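PDB 6L1L: aminotransferase from Bacillus subtilis, which probably uses pyridoxal 5'-phosphate to transfer an amino group during biosynthesis of the dipeptide antibiotic bacilysin. Local coordinates for residues B[127-132]-B[355-360]; B[170-175]-B[202-207]; B[325-330]-B[365-370]. All coordinates share one frame; numbering follows the deposited sequence.

Interaction 1 of 3, residues B[127-132]-B[355-360]; sequences GYPEYL and GEIFGS. With PLP (pyridoxal-5'-phosphate), chain D.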
loop_
_atom_site.group_PDB
_atom_site.type_symbol
_atom_site.label_atom_id
_atom_site.label_comp_id
_atom_site.label_asym_id
_atom_site.label_seq_id
_atom_site.Cartn_x
_atom_site.Cartn_y
_atom_site.Cartn_z
ATOM N N GLY B 127 20.611 2.318 11.578
ATOM C CA GLY B 127 19.112 2.269 11.564
ATOM C C GLY B 127 18.468 1.547 10.396
ATOM O O GLY B 127 19.092 1.293 9.383
ATOM N N TYR B 128 17.202 1.194 10.575
ATOM C CA TYR B 128 16.396 0.559 9.536
ATOM C C TYR B 128 16.541 1.327 8.205
ATOM O O TYR B 128 16.369 2.515 8.181
ATOM C CB TYR B 128 14.918 0.509 10.016
ATOM C CG TYR B 128 13.973 -0.275 9.150
ATOM C CD1 TYR B 128 14.278 -1.587 8.740
ATOM C CD2 TYR B 128 12.762 0.258 8.755
ATOM C CE1 TYR B 128 13.410 -2.308 7.941
ATOM C CE2 TYR B 128 11.879 -0.464 7.981
ATOM C CZ TYR B 128 12.208 -1.743 7.567
ATOM O OH TYR B 128 11.345 -2.447 6.767
ATOM N N PRO B 129 16.917 0.647 7.118
ATOM C CA PRO B 129 17.163 1.302 5.847
ATOM C C PRO B 129 15.995 2.089 5.268
ATOM O O PRO B 129 16.212 3.043 4.513
ATOM C CB PRO B 129 17.529 0.137 4.909
ATOM C CG PRO B 129 18.024 -0.921 5.797
ATOM C CD PRO B 129 17.295 -0.774 7.083
ATOM N N GLU B 130 14.769 1.736 5.626
ATOM C CA GLU B 130 13.643 2.424 5.039
ATOM C C GLU B 130 13.474 3.860 5.555
ATOM O O GLU B 130 12.854 4.675 4.873
ATOM C CB GLU B 130 12.359 1.607 5.197
ATOM C CG GLU B 130 12.467 0.198 4.595
ATOM C CD GLU B 130 13.033 0.131 3.183
ATOM O OE1 GLU B 130 12.757 1.028 2.354
ATOM O OE2 GLU B 130 13.758 -0.849 2.879
ATOM N N TYR B 131 14.024 4.159 6.735
ATOM C CA TYR B 131 14.009 5.558 7.213
ATOM C C TYR B 131 14.602 6.466 6.155
ATOM O O TYR B 131 13.984 7.450 5.761
ATOM C CB TYR B 131 14.761 5.742 8.512
ATOM C CG TYR B 131 14.283 4.892 9.654
ATOM C CD1 TYR B 131 12.941 4.492 9.764
ATOM C CD2 TYR B 131 15.175 4.482 10.660
ATOM C CE1 TYR B 131 12.528 3.704 10.803
ATOM C CE2 TYR B 131 14.741 3.694 11.722
ATOM C CZ TYR B 131 13.417 3.306 11.787
ATOM O OH TYR B 131 12.987 2.499 12.787
ATOM N N LEU B 132 15.788 6.095 5.674
ATOM C CA LEU B 132 16.509 6.866 4.649
ATOM C C LEU B 132 15.806 6.864 3.303
ATOM O O LEU B 132 15.886 7.845 2.576
ATOM C CB LEU B 132 17.949 6.366 4.531
ATOM C CG LEU B 132 18.907 6.931 3.477
ATOM C CD1 LEU B 132 18.880 8.441 3.349
ATOM C CD2 LEU B 132 20.331 6.483 3.756
ATOM N N GLY B 355 26.111 -5.177 7.977
ATOM C CA GLY B 355 25.741 -4.035 8.821
ATOM C C GLY B 355 25.702 -2.682 8.157
ATOM O O GLY B 355 24.938 -1.815 8.588
ATOM N N GLU B 356 26.494 -2.505 7.102
ATOM C CA GLU B 356 26.583 -1.265 6.325
ATOM C C GLU B 356 25.242 -0.871 5.677
ATOM O O GLU B 356 24.980 0.304 5.375
ATOM C CB GLU B 356 27.668 -1.402 5.235
ATOM N N ILE B 357 24.374 -1.851 5.502
ATOM C CA ILE B 357 22.982 -1.588 5.125
ATOM C C ILE B 357 22.251 -0.659 6.097
ATOM O O ILE B 357 21.409 0.116 5.674
ATOM C CB ILE B 357 22.253 -2.931 4.997
ATOM C CG1 ILE B 357 22.452 -3.445 3.580
ATOM C CG2 ILE B 357 20.785 -2.880 5.380
ATOM C CD1 ILE B 357 22.200 -4.946 3.496
ATOM N N PHE B 358 22.606 -0.738 7.390
ATOM C CA PHE B 358 22.030 0.091 8.394
ATOM C C PHE B 358 22.722 1.475 8.597
ATOM O O PHE B 358 22.273 2.273 9.431
ATOM C CB PHE B 358 21.982 -0.686 9.676
ATOM C CG PHE B 358 21.303 -2.046 9.537
ATOM C CD1 PHE B 358 19.920 -2.153 9.554
ATOM C CD2 PHE B 358 22.046 -3.210 9.381
ATOM C CE1 PHE B 358 19.304 -3.386 9.403
ATOM C CE2 PHE B 358 21.443 -4.454 9.270
ATOM C CZ PHE B 358 20.071 -4.536 9.283
ATOM N N GLY B 359 23.772 1.754 7.848
ATOM C CA GLY B 359 24.553 2.993 7.977
ATOM C C GLY B 359 26.035 2.742 8.233
ATOM O O GLY B 359 26.459 1.642 8.610
ATOM N N SER B 360 26.815 3.801 8.058
ATOM C CA SER B 360 28.273 3.781 8.261
ATOM C C SER B 360 28.712 3.195 9.605
ATOM O O SER B 360 29.723 2.508 9.673
ATOM C CB SER B 360 28.836 5.205 8.071
ATOM O OG SER B 360 28.128 6.152 8.870
HETATM N N1 PLP D . 10.644 -1.106 11.461
HETATM C C2 PLP D . 11.671 -1.876 11.780
HETATM C C2A PLP D . 12.711 -1.355 12.687
HETATM C C3 PLP D . 11.744 -3.253 11.231
HETATM O O3 PLP D . 12.788 -4.041 11.531
HETATM C C4 PLP D . 10.715 -3.750 10.303
HETATM C C4A PLP D . 10.820 -5.251 9.942
HETATM C C5 PLP D . 9.607 -2.770 10.049
HETATM C C6 PLP D . 9.647 -1.486 10.663
HETATM C C5A PLP D . 8.461 -3.090 9.121
HETATM O O4P PLP D . 7.848 -4.323 9.405
HETATM P P PLP D . 6.426 -4.621 8.673
HETATM O O1P PLP D . 6.446 -3.887 7.368
HETATM O O2P PLP D . 6.487 -6.153 8.408
HETATM O O3P PLP D . 5.331 -4.176 9.549
#
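Gly127 N donates to Phe358 O over 2.7 Å with an N-H...O angle of 164°, tying the loop that leads into helix 129-137 to the end of the 3-10 segment 355-358. The donor lies in the carbonyl plane of Phe358, on a lone pair. A weaker backbone touch runs the other way: Phe358 CA stands 3.3 Å from Gly127 O as a CA-H...O contact. The 3-10 turn is itself closed by a bond from Phe358 N to Gly355 O.

Phe358 has its CG anti to its carbonyl carbon (chi1 -53°), which brings the ring beside Gly127, its edge toward Gly127 O, 3.5 Å from Phe358 CD1. Over the centre of one face of this ring sits Ile357 CG2. Pro129 completes the apolar side of the contact: its CG reaches Ile357 CG2 at 3.4 Å, a tight fit, while its CD lies 3.9 Å from Phe358 CD1. Tyr128, between Gly127 and Pro129, points away from 355-360; with CG anti to the backbone N (chi1 -172°) its ring lies against the cofactor. The pyridine ring of the cofactor lies over the face of the tyrosine, with PLP C2 near the ring centre and Tyr128 CE2 3.6 Å from PLP C6. On the other face lies Glu130 N, and Tyr128 OH is hydrogen-bonded to Lys104, also a cofactor-binding residue. Farther along the helix, Glu130 OE1 bonds to His267 of the second subunit.

The chemistry thus divides at Tyr128. Toward 355-360, one short backbone bond and a small apolar cluster meet the flanking residues Gly127 and Pro129; toward the cofactor, the aromatic face covers the pyridine ring. Ile357 and Phe358 thus contact the residues on either side of Tyr128 in sequence, not its ring.

Interaction 2 of 3, residues B[170-175]-B[202-207]; sequences LMFLNY and HLIHDF. With PLP (pyridoxal-5'-phosphate), chain D.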
loop_
_atom_site.group_PDB
_atom_site.type_symbol
_atom_site.label_atom_id
_atom_site.label_comp_id
_atom_site.label_asym_id
_atom_site.label_seq_id
_atom_site.Cartn_x
_atom_site.Cartn_y
_atom_site.Cartn_z
ATOM N N LEU B 170 11.493 16.257 11.655
ATOM C CA LEU B 170 11.187 14.830 11.875
ATOM C C LEU B 170 12.350 14.098 12.526
ATOM O O LEU B 170 13.494 14.353 12.216
ATOM C CB LEU B 170 10.806 14.171 10.539
ATOM C CG LEU B 170 10.316 12.735 10.570
ATOM C CD1 LEU B 170 9.107 12.626 11.452
ATOM C CD2 LEU B 170 9.993 12.237 9.182
ATOM N N MET B 171 12.044 13.214 13.463
ATOM C CA MET B 171 13.026 12.315 14.029
ATOM C C MET B 171 12.458 10.888 14.192
ATOM O O MET B 171 11.393 10.695 14.764
ATOM C CB MET B 171 13.493 12.834 15.365
ATOM C CG MET B 171 14.265 11.824 16.181
ATOM S SD MET B 171 14.840 12.413 17.771
ATOM C CE MET B 171 13.338 12.877 18.641
ATOM N N PHE B 172 13.210 9.901 13.694
ATOM C CA PHE B 172 12.928 8.474 13.963
ATOM C C PHE B 172 13.738 7.952 15.159
ATOM O O PHE B 172 14.925 8.202 15.277
ATOM C CB PHE B 172 13.252 7.612 12.725
ATOM C CG PHE B 172 12.436 7.938 11.501
ATOM C CD1 PHE B 172 11.116 7.554 11.405
ATOM C CD2 PHE B 172 13.002 8.609 10.428
ATOM C CE1 PHE B 172 10.360 7.834 10.253
ATOM C CE2 PHE B 172 12.258 8.905 9.274
ATOM C CZ PHE B 172 10.931 8.508 9.193
ATOM N N LEU B 173 13.093 7.189 16.022
ATOM C CA LEU B 173 13.760 6.357 17.007
ATOM C C LEU B 173 13.102 4.962 16.994
ATOM O O LEU B 173 11.949 4.787 16.577
ATOM C CB LEU B 173 13.662 6.948 18.420
ATOM C CG LEU B 173 14.182 8.372 18.631
ATOM C CD1 LEU B 173 13.709 8.814 20.003
ATOM C CD2 LEU B 173 15.681 8.423 18.526
ATOM N N ASN B 174 13.822 3.988 17.498
ATOM C CA ASN B 174 13.432 2.582 17.302
ATOM C C ASN B 174 13.997 1.694 18.380
ATOM O O ASN B 174 15.120 1.303 18.305
ATOM C CB ASN B 174 13.857 2.144 15.874
ATOM C CG ASN B 174 13.750 0.633 15.645
ATOM O OD1 ASN B 174 14.688 -0.009 15.150
ATOM N ND2 ASN B 174 12.669 0.058 16.064
ATOM N N TYR B 175 13.203 1.401 19.402
ATOM C CA TYR B 175 13.611 0.543 20.536
ATOM C C TYR B 175 12.437 -0.320 20.905
ATOM O O TYR B 175 11.311 0.164 20.867
ATOM C CB TYR B 175 14.165 1.373 21.707
ATOM C CG TYR B 175 15.310 2.240 21.252
ATOM C CD1 TYR B 175 16.599 1.732 21.193
ATOM C CD2 TYR B 175 15.100 3.540 20.802
ATOM C CE1 TYR B 175 17.640 2.471 20.725
ATOM C CE2 TYR B 175 16.161 4.305 20.356
ATOM C CZ TYR B 175 17.418 3.758 20.328
ATOM O OH TYR B 175 18.460 4.471 19.853
ATOM N N HIS B 202 8.633 16.615 14.838
ATOM C CA HIS B 202 7.722 15.470 14.856
ATOM C C HIS B 202 8.508 14.172 15.191
ATOM O O HIS B 202 9.507 13.817 14.532
ATOM C CB HIS B 202 7.034 15.297 13.501
ATOM C CG HIS B 202 6.112 16.416 13.138
ATOM N ND1 HIS B 202 6.493 17.465 12.330
ATOM C CD2 HIS B 202 4.816 16.629 13.449
ATOM C CE1 HIS B 202 5.473 18.286 12.168
ATOM N NE2 HIS B 202 4.442 17.799 12.837
ATOM N N LEU B 203 8.060 13.458 16.202
ATOM C CA LEU B 203 8.814 12.302 16.674
ATOM C C LEU B 203 8.069 11.009 16.362
ATOM O O LEU B 203 6.947 10.784 16.812
ATOM C CB LEU B 203 9.118 12.474 18.155
ATOM C CG LEU B 203 9.592 11.355 19.046
ATOM C CD1 LEU B 203 10.561 10.435 18.363
ATOM C CD2 LEU B 203 10.217 11.927 20.330
ATOM N N ILE B 204 8.707 10.150 15.577
ATOM C CA ILE B 204 8.098 8.852 15.256
ATOM C C ILE B 204 8.829 7.728 15.938
ATOM O O ILE B 204 10.021 7.518 15.704
ATOM C CB ILE B 204 8.037 8.591 13.745
ATOM C CG1 ILE B 204 7.340 9.741 13.037
ATOM C CG2 ILE B 204 7.315 7.261 13.484
ATOM C CD1 ILE B 204 5.916 10.017 13.470
ATOM N N HIS B 205 8.123 7.011 16.791
ATOM C CA HIS B 205 8.730 5.884 17.423
ATOM C C HIS B 205 8.286 4.576 16.775
ATOM O O HIS B 205 7.132 4.231 16.786
ATOM C CB HIS B 205 8.478 5.843 18.923
ATOM C CG HIS B 205 9.161 4.711 19.603
ATOM N ND1 HIS B 205 8.480 3.643 20.130
ATOM C CD2 HIS B 205 10.467 4.451 19.797
ATOM C CE1 HIS B 205 9.330 2.793 20.661
ATOM N NE2 HIS B 205 10.542 3.246 20.446
ATOM N N ASP B 206 9.251 3.875 16.248
ATOM C CA ASP B 206 9.047 2.556 15.621
ATOM C C ASP B 206 9.148 1.456 16.681
ATOM O O ASP B 206 10.224 1.213 17.280
ATOM C CB ASP B 206 10.066 2.421 14.507
ATOM C CG ASP B 206 9.863 1.215 13.633
ATOM O OD1 ASP B 206 9.071 0.312 13.964
ATOM O OD2 ASP B 206 10.543 1.198 12.607
ATOM N N PHE B 207 8.022 0.805 16.933
ATOM C CA PHE B 207 7.859 -0.163 17.980
ATOM C C PHE B 207 7.590 -1.532 17.420
ATOM O O PHE B 207 6.907 -2.332 18.033
ATOM C CB PHE B 207 6.682 0.265 18.893
ATOM C CG PHE B 207 6.793 -0.166 20.354
ATOM C CD1 PHE B 207 8.030 -0.363 20.989
ATOM C CD2 PHE B 207 5.642 -0.289 21.120
ATOM C CE1 PHE B 207 8.098 -0.692 22.320
ATOM C CE2 PHE B 207 5.716 -0.621 22.453
ATOM C CZ PHE B 207 6.943 -0.829 23.053
HETATM N N1 PLP D . 10.644 -1.106 11.461
HETATM C C2 PLP D . 11.671 -1.876 11.780
HETATM C C2A PLP D . 12.711 -1.355 12.687
HETATM C C3 PLP D . 11.744 -3.253 11.231
HETATM O O3 PLP D . 12.788 -4.041 11.531
HETATM C C4 PLP D . 10.715 -3.750 10.303
HETATM C C4A PLP D . 10.820 -5.251 9.942
HETATM C C5 PLP D . 9.607 -2.770 10.049
HETATM C C6 PLP D . 9.647 -1.486 10.663
HETATM C C5A PLP D . 8.461 -3.090 9.121
HETATM O O4P PLP D . 7.848 -4.323 9.405
HETATM P P PLP D . 6.426 -4.621 8.673
HETATM O O1P PLP D . 6.446 -3.887 7.368
HETATM O O2P PLP D . 6.487 -6.153 8.408
HETATM O O3P PLP D . 5.331 -4.176 9.549
#
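Asn174 and Asp206 lie near the C-terminal ends of two neighbouring parallel strands, and the side-chain amide of the first grips the backbone of the second: Asn174 ND2 donates to Asp206 O over 3.0 Å. The acceptor lies in the amide plane, but the donor stands well above the carbonyl plane, 49° out of it. Asn174 CG is anti to its backbone N (chi1 169°), which also carries OD1 to 3.4 Å from PLP C2A; OD1 accepts from Asn178 N. Asp206 projects from the same face as Asn174, and its CG, also anti to the backbone N (chi1 -172°), carries OD2 to 2.6 Å from PLP N1. OD2 is also hydrogen-bonded to Tyr131 OH, and Ala208 N holds OD1.

Behind this polar end, Phe172 and Ile204 lie side by side on that face, with Phe172 CD1 4.0 Å from Ile204 CB, and Leu170 CD1 reaches Ile204 CG1. On the opposite face, Met171 is extended until its last torsion, where it bends to bring CE 3.7 Å from Leu203 CD2; Leu203 CD1 also meets Leu173 CD1. His205 sends its ring along this face toward Tyr175, whose N makes a weak bond to NE2, while ND1 is held by Glu233. Four backbone bonds alternate along the ladder, from Met171 N to His202 O through Asp206 N to Leu173 O.

With helix 186-199 between them, the strands form a beta-alpha-beta crossover unit of the large mixed sheet. An aspartate facing the pyridine nitrogen from a strand end is a hallmark of the fold type I, aspartate aminotransferase-like, cofactor site.

Interaction 3 of 3, residues B[325-330]-B[365-370]; sequences YVWAEI and HVRISM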
loop_
_atom_site.group_PDB
_atom_site.type_symbol
_atom_site.label_atom_id
_atom_site.label_comp_id
_atom_site.label_asym_id
_atom_site.label_seq_id
_atom_site.Cartn_x
_atom_site.Cartn_y
_atom_site.Cartn_z
ATOM N N TYR B 325 17.521 -10.305 17.039
ATOM C CA TYR B 325 18.724 -10.020 16.274
ATOM C C TYR B 325 20.006 -10.141 17.140
ATOM O O TYR B 325 20.036 -9.723 18.302
ATOM C CB TYR B 325 18.687 -8.626 15.666
ATOM C CG TYR B 325 17.568 -8.421 14.640
ATOM C CD1 TYR B 325 17.477 -9.211 13.505
ATOM C CD2 TYR B 325 16.602 -7.437 14.819
ATOM C CE1 TYR B 325 16.472 -9.026 12.575
ATOM C CE2 TYR B 325 15.587 -7.258 13.908
ATOM C CZ TYR B 325 15.513 -8.056 12.778
ATOM O OH TYR B 325 14.495 -7.888 11.832
ATOM N N VAL B 326 21.033 -10.753 16.573
ATOM C CA VAL B 326 22.397 -10.682 17.141
ATOM C C VAL B 326 23.241 -9.760 16.281
ATOM O O VAL B 326 23.270 -9.901 15.066
ATOM C CB VAL B 326 23.031 -12.068 17.249
ATOM C CG1 VAL B 326 24.451 -11.955 17.770
ATOM C CG2 VAL B 326 22.219 -12.976 18.147
ATOM N N TRP B 327 23.911 -8.790 16.903
ATOM C CA TRP B 327 24.718 -7.795 16.199
ATOM C C TRP B 327 26.210 -8.126 16.456
ATOM O O TRP B 327 26.715 -7.927 17.564
ATOM C CB TRP B 327 24.364 -6.421 16.745
ATOM C CG TRP B 327 24.974 -5.214 16.143
ATOM C CD1 TRP B 327 25.647 -4.243 16.826
ATOM C CD2 TRP B 327 24.877 -4.747 14.803
ATOM N NE1 TRP B 327 26.003 -3.230 15.996
ATOM C CE2 TRP B 327 25.553 -3.500 14.743
ATOM C CE3 TRP B 327 24.327 -5.264 13.627
ATOM C CZ2 TRP B 327 25.678 -2.766 13.571
ATOM C CZ3 TRP B 327 24.473 -4.549 12.458
ATOM C CH2 TRP B 327 25.144 -3.298 12.430
ATOM N N ALA B 328 26.907 -8.632 15.449
ATOM C CA ALA B 328 28.221 -9.240 15.684
ATOM C C ALA B 328 29.340 -8.604 14.867
ATOM O O ALA B 328 29.183 -8.267 13.677
ATOM C CB ALA B 328 28.161 -10.731 15.396
ATOM N N GLU B 329 30.494 -8.483 15.504
ATOM C CA GLU B 329 31.668 -7.944 14.839
ATOM C C GLU B 329 32.259 -8.934 13.810
ATOM O O GLU B 329 32.398 -10.103 14.069
ATOM C CB GLU B 329 32.754 -7.528 15.867
ATOM C CG GLU B 329 32.593 -6.119 16.429
ATOM C CD GLU B 329 33.885 -5.561 17.043
ATOM O OE1 GLU B 329 34.022 -5.661 18.281
ATOM O OE2 GLU B 329 34.758 -5.042 16.282
ATOM N N ILE B 330 32.661 -8.398 12.691
ATOM C CA ILE B 330 33.250 -9.133 11.568
ATOM C C ILE B 330 34.774 -9.260 11.740
ATOM O O ILE B 330 35.389 -8.354 12.306
ATOM C CB ILE B 330 32.929 -8.348 10.294
ATOM C CG1 ILE B 330 31.430 -8.435 10.063
ATOM C CG2 ILE B 330 33.682 -8.849 9.060
ATOM C CD1 ILE B 330 31.054 -7.789 8.772
ATOM N N HIS B 365 30.167 -4.791 11.231
ATOM C CA HIS B 365 29.216 -5.632 11.926
ATOM C C HIS B 365 28.303 -6.398 10.952
ATOM O O HIS B 365 28.076 -5.976 9.837
ATOM C CB HIS B 365 28.324 -4.804 12.839
ATOM C CG HIS B 365 28.928 -4.520 14.175
ATOM N ND1 HIS B 365 29.744 -3.431 14.403
ATOM C CD2 HIS B 365 28.849 -5.188 15.345
ATOM C CE1 HIS B 365 30.122 -3.429 15.665
ATOM N NE2 HIS B 365 29.585 -4.481 16.263
ATOM N N VAL B 366 27.824 -7.546 11.379
ATOM C CA VAL B 366 26.651 -8.146 10.705
ATOM C C VAL B 366 25.526 -8.357 11.681
ATOM O O VAL B 366 25.740 -8.515 12.872
ATOM C CB VAL B 366 26.978 -9.506 10.019
ATOM C CG1 VAL B 366 27.924 -9.321 8.913
ATOM C CG2 VAL B 366 27.498 -10.538 11.021
ATOM N N ARG B 367 24.303 -8.388 11.156
ATOM C CA ARG B 367 23.122 -8.703 11.921
ATOM C C ARG B 367 22.687 -10.150 11.556
ATOM O O ARG B 367 22.609 -10.523 10.349
ATOM C CB ARG B 367 22.011 -7.654 11.617
ATOM C CG ARG B 367 20.800 -7.728 12.522
ATOM C CD ARG B 367 19.565 -7.111 11.873
ATOM N NE ARG B 367 19.070 -7.834 10.718
ATOM C CZ ARG B 367 17.963 -7.515 10.055
ATOM N NH1 ARG B 367 17.259 -6.450 10.397
ATOM N NH2 ARG B 367 17.562 -8.240 9.022
ATOM N N ILE B 368 22.452 -10.956 12.559
ATOM C CA ILE B 368 22.029 -12.353 12.390
ATOM C C ILE B 368 20.691 -12.562 13.086
ATOM O O ILE B 368 20.585 -12.314 14.303
ATOM C CB ILE B 368 23.075 -13.336 12.964
ATOM C CG1 ILE B 368 24.471 -12.906 12.571
ATOM C CG2 ILE B 368 22.791 -14.779 12.527
ATOM C CD1 ILE B 368 25.578 -13.669 13.252
ATOM N N SER B 369 19.657 -13.034 12.340
ATOM C CA SER B 369 18.329 -13.237 12.934
ATOM C C SER B 369 18.133 -14.681 13.423
ATOM O O SER B 369 18.471 -15.646 12.742
ATOM C CB SER B 369 17.217 -12.897 11.936
ATOM O OG SER B 369 17.536 -11.730 11.225
ATOM N N MET B 370 17.603 -14.816 14.619
ATOM C CA MET B 370 17.362 -16.115 15.240
ATOM C C MET B 370 16.036 -16.709 14.804
ATOM O O MET B 370 15.176 -17.006 15.622
ATOM C CB MET B 370 17.414 -15.968 16.746
ATOM C CG MET B 370 18.758 -15.474 17.282
ATOM S SD MET B 370 20.124 -16.594 16.983
ATOM C CE MET B 370 20.802 -15.862 15.537
#
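Tyr325 stacks with Arg367, and Trp327 with His365, diagonally across an antiparallel beta ladder at the edge of the smaller mixed sheet, where strand 325-329 is outermost within the chain. The backbone bonds form two reciprocal pairs, Val326 with Ile368 and Ala328 with Val366; Val326 N to Ile368 O is 2.8 Å and nearly straight.

Apolar contacts occupy the face carrying Val326, Ala328, Val366 and Ile368, which packs against helices 289-313 and 337-347. At one end Ile330 CD1 presses on Val366 CG1 at 3.5 Å; at the other, Val326 CG2 meets Met370 CE.

Aromatic and cation-pi contacts fill the other face. Trp327 and His365 make an offset stack, the five-membered ring of the indole and the imidazole 4.1 Å between centroids with planes at 6°. His365 CB lies over the six-membered part as a CH-pi contact, and Glu329 CG touches His365 NE2. His365 ND1 is buried with no polar partner in the model.

Arg367 bends at its third side-chain torsion (chi3 67°), laying its guanidinium flat on Tyr325, centres 4.0 Å apart. NH1 is bonded to Asn178 and NH2 to Gly38 O, while Tyr325 OH reaches Tyr209, tying the stack to residues of the cofactor site. Ser369 OG, bonded to Gly38 O, sits in the plane of the tyrosine ring at its edge, 3.2 Å from Tyr325 CE1.

Interaction 1 sits between the other two, its centre 14 Å from each, while interactions 2 and 3 are 22 Å apart and do not touch. Interaction 2 belongs to the large mixed sheet and interaction 3 to the smaller one; interaction 1 joins helix 129-137, which packs on the former, to the loop linking strands 350-354 and 365-369 of the latter. Along the chain, 170-175 and 202-207 both fall between the segments of interaction 1, whereas those of interactions 1 and 3 alternate. Phe358 packs on Trp327 and Arg367, and Gly355 N bonds to His365 O. The cofactor is touched by interactions 1 and 2 and approached by Tyr325 of interaction 3, so elements of both sheets lie around it.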